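Local coordinates for protein SAWADEE HOMEODOMAIN HOMOLOG 1 (Arabidopsis thaliana, PDB 4IUP), which binds methylated histone H3 tails through its SAWADEE domain, the part modelled here, and acts in RNA-directed DNA methylation alongside RNA polymerase IV, at residues A[69-74]-A[124-129]. The protein carries 2 engineered substitutions. Sequence-based numbering, arbitrary orientation.
Sequences GRVNVG and LGLERI
V71 and L126 bring the two backbones to their nearest approach, yet their CA atoms still stand 9.2 Å apart, and no hydrogen bond crosses between the segments. In 69-74 the chain leaves a short 3-10 segment at G69-R70 and straightens through V71. Opposite it, 124-129 makes a tight turn between two strands: R128 N bonds to G125 O at 3.1 Å and I129 N to L126 O at 3.3 Å.

Only methyl groups meet across the gap. The CB of V71 points at the turn, and its two branches are shared out. CG2 lies 4.2 Å from CD1 of L126; CG1, placed anti to the backbone N (chi1 -177°), is 4.5 Å from CD1 of I129. The I129 arm is extended at its outer bond (chi2 177°), which carries CD1 out to the valine. These are light, buried apolar touches, with 77 Å² covered in all.

L126 also packs on C68 and C107, two of the ligands that hold the zinc ion together with H102 and C109, so the contact borders the zinc site. V63 touches both V71 and L126. From strand 76-83, the engineered M77 meets V71 and I129, as does F111 of strand 110-115. In this tandem-tudor SAWADEE fold, with its zinc-binding element, the contact joins the loop leading into strand 76-83 to the turn linking strands 121-124 and 129-131.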
ATOM      1  N   GLY A  69       7.208  -0.216  16.668  1.00 11.46           N
ATOM      2  CA  GLY A  69       8.662  -0.053  16.611  1.00 17.11           C
ATOM      3  C   GLY A  69       9.289  -0.623  15.349  1.00 20.15           C
ATOM      4  O   GLY A  69      10.416  -0.251  14.989  1.00 15.67           O
ATOM      5  N   ARG A  70       8.568  -1.521  14.672  1.00 13.02           N
ATOM      6  CA  ARG A  70       9.081  -2.151  13.448  1.00 14.04           C
ATOM      7  C   ARG A  70       8.978  -1.235  12.225  1.00 15.41           C
ATOM      8  O   ARG A  70       9.567  -1.521  11.176  1.00 17.42           O
ATOM      9  CB  ARG A  70       8.385  -3.493  13.180  1.00 15.31           C
ATOM     10  CG  ARG A  70       7.008  -3.383  12.525  1.00 15.15           C
ATOM     11  CD  ARG A  70       6.364  -4.754  12.366  1.00 21.27           C
ATOM     12  NE  ARG A  70       7.133  -5.608  11.461  1.00 22.37           N
ATOM     13  CZ  ARG A  70       7.048  -6.935  11.423  1.00 22.53           C
ATOM     14  NH1 ARG A  70       6.224  -7.578  12.238  1.00 22.64           N
ATOM     15  NH2 ARG A  70       7.785  -7.620  10.563  1.00 22.28           N
ATOM     16  N   VAL A  71       8.215  -0.154  12.354  1.00 10.98           N
ATOM     17  CA  VAL A  71       8.116   0.855  11.304  1.00  8.49           C
ATOM     18  C   VAL A  71       9.257   1.856  11.497  1.00 12.74           C
ATOM     19  O   VAL A  71       9.382   2.465  12.563  1.00 13.23           O
ATOM     20  CB  VAL A  71       6.749   1.579  11.332  1.00 10.53           C
ATOM     21  CG1 VAL A  71       6.634   2.578  10.193  1.00 17.36           C
ATOM     22  CG2 VAL A  71       5.608   0.566  11.273  1.00 13.35           C
ATOM     23  N   ASN A  72      10.085   2.009  10.465  1.00  9.27           N
ATOM     24  CA  ASN A  72      11.260   2.873  10.535  1.00 13.40           C
ATOM     25  C   ASN A  72      11.321   3.876   9.392  1.00 13.01           C
ATOM     26  O   ASN A  72      10.746   3.643   8.327  1.00 10.78           O
ATOM     27  CB  ASN A  72      12.532   2.024  10.537  1.00 16.77           C
ATOM     28  CG  ASN A  72      12.655   1.168  11.784  1.00 27.05           C
ATOM     29  OD1 ASN A  72      12.704   1.684  12.906  1.00 26.29           O
ATOM     30  ND2 ASN A  72      12.718  -0.145  11.596  1.00 22.48           N
ATOM     31  N   VAL A  73      12.002   4.996   9.633  1.00  9.88           N
ATOM     32  CA  VAL A  73      12.324   5.964   8.586  1.00 12.17           C
ATOM     33  C   VAL A  73      12.961   5.219   7.410  1.00 14.32           C
ATOM     34  O   VAL A  73      13.827   4.355   7.606  1.00 15.41           O
ATOM     35  CB  VAL A  73      13.271   7.083   9.118  1.00 13.24           C
ATOM     36  CG1 VAL A  73      13.822   7.937   7.972  1.00 14.00           C
ATOM     37  CG2 VAL A  73      12.539   7.965  10.130  1.00 17.44           C
ATOM     38  N   GLY A  74      12.497   5.529   6.200  1.00 10.35           N
ATOM     39  CA  GLY A  74      12.943   4.834   4.985  1.00 11.38           C
ATOM     40  C   GLY A  74      12.021   3.714   4.515  1.00 13.32           C
ATOM     41  O   GLY A  74      12.091   3.296   3.356  1.00 15.16           O
ATOM     42  N   LEU A 124       0.603  10.872   9.244  1.00 13.36           N
ATOM     43  CA  LEU A 124      -0.358   9.783   9.409  1.00 12.42           C
ATOM     44  C   LEU A 124      -0.144   9.026  10.712  1.00 14.91           C
ATOM     45  O   LEU A 124       0.980   8.928  11.217  1.00 11.66           O
ATOM     46  CB  LEU A 124      -0.280   8.802   8.227  1.00  5.16           C
ATOM     47  CG  LEU A 124      -0.665   9.330   6.834  1.00  6.64           C
ATOM     48  CD1 LEU A 124      -0.425   8.268   5.779  1.00  7.73           C
ATOM     49  CD2 LEU A 124      -2.112   9.778   6.806  1.00  8.68           C
ATOM     50  N   GLY A 125      -1.232   8.492  11.254  1.00  8.82           N
ATOM     51  CA  GLY A 125      -1.145   7.581  12.383  1.00  9.23           C
ATOM     52  C   GLY A 125      -0.977   6.152  11.889  1.00  9.92           C
ATOM     53  O   GLY A 125      -1.149   5.858  10.687  1.00  8.52           O
ATOM     54  N   LEU A 126      -0.652   5.260  12.818  1.00  5.99           N
ATOM     55  CA  LEU A 126      -0.468   3.849  12.496  1.00  9.61           C
ATOM     56  C   LEU A 126      -1.722   3.255  11.839  1.00  6.33           C
ATOM     57  O   LEU A 126      -1.631   2.339  11.019  1.00  8.82           O
ATOM     58  CB  LEU A 126      -0.097   3.044  13.752  1.00  5.88           C
ATOM     59  CG  LEU A 126       0.486   1.648  13.487  1.00  9.01           C
ATOM     60  CD1 LEU A 126       1.830   1.759  12.772  1.00  5.58           C
ATOM     61  CD2 LEU A 126       0.617   0.859  14.788  1.00 11.51           C
ATOM     62  N   GLU A 127      -2.882   3.795  12.192  1.00  9.02           N
ATOM     63  CA  GLU A 127      -4.165   3.266  11.718  1.00 11.60           C
ATOM     64  C   GLU A 127      -4.441   3.544  10.232  1.00 10.60           C
ATOM     65  O   GLU A 127      -5.438   3.071   9.688  1.00 13.47           O
ATOM     66  CB  GLU A 127      -5.316   3.776  12.603  1.00  9.43           C
ATOM     67  CG  GLU A 127      -5.782   5.222  12.338  1.00  6.58           C
ATOM     68  CD  GLU A 127      -4.827   6.307  12.836  1.00 17.14           C
ATOM     69  OE1 GLU A 127      -3.910   6.016  13.640  1.00 14.90           O
ATOM     70  OE2 GLU A 127      -5.014   7.474  12.420  1.00 18.99           O
ATOM     71  N   ARG A 128      -3.569   4.318   9.588  1.00  8.18           N
ATOM     72  CA  ARG A 128      -3.708   4.624   8.162  1.00  7.65           C
ATOM     73  C   ARG A 128      -2.535   4.130   7.316  1.00 11.68           C
ATOM     74  O   ARG A 128      -2.411   4.488   6.150  1.00  8.04           O
ATOM     75  CB  ARG A 128      -3.926   6.129   7.946  1.00  5.86           C
ATOM     76  CG  ARG A 128      -5.243   6.620   8.530  1.00  8.14           C
ATOM     77  CD  ARG A 128      -5.769   7.903   7.900  1.00 10.52           C
ATOM     78  NE  ARG A 128      -7.090   8.183   8.459  1.00 16.81           N
ATOM     79  CZ  ARG A 128      -8.048   8.906   7.881  1.00 23.11           C
ATOM     80  NH1 ARG A 128      -7.861   9.477   6.692  1.00 19.82           N
ATOM     81  NH2 ARG A 128      -9.205   9.063   8.514  1.00 16.16           N
ATOM     82  N   ILE A 129      -1.673   3.309   7.901  1.00  9.38           N
ATOM     83  CA  ILE A 129      -0.521   2.797   7.169  1.00  9.57           C
ATOM     84  C   ILE A 129      -0.381   1.277   7.320  1.00 12.64           C
ATOM     85  O   ILE A 129      -0.699   0.716   8.371  1.00 12.82           O
ATOM     86  CB  ILE A 129       0.796   3.545   7.543  1.00 12.53           C
ATOM     87  CG1 ILE A 129       1.162   3.350   9.019  1.00  9.78           C
ATOM     88  CG2 ILE A 129       0.701   5.052   7.205  1.00  9.62           C
ATOM     89  CD1 ILE A 129       2.488   4.019   9.410  1.00  7.51           C
TER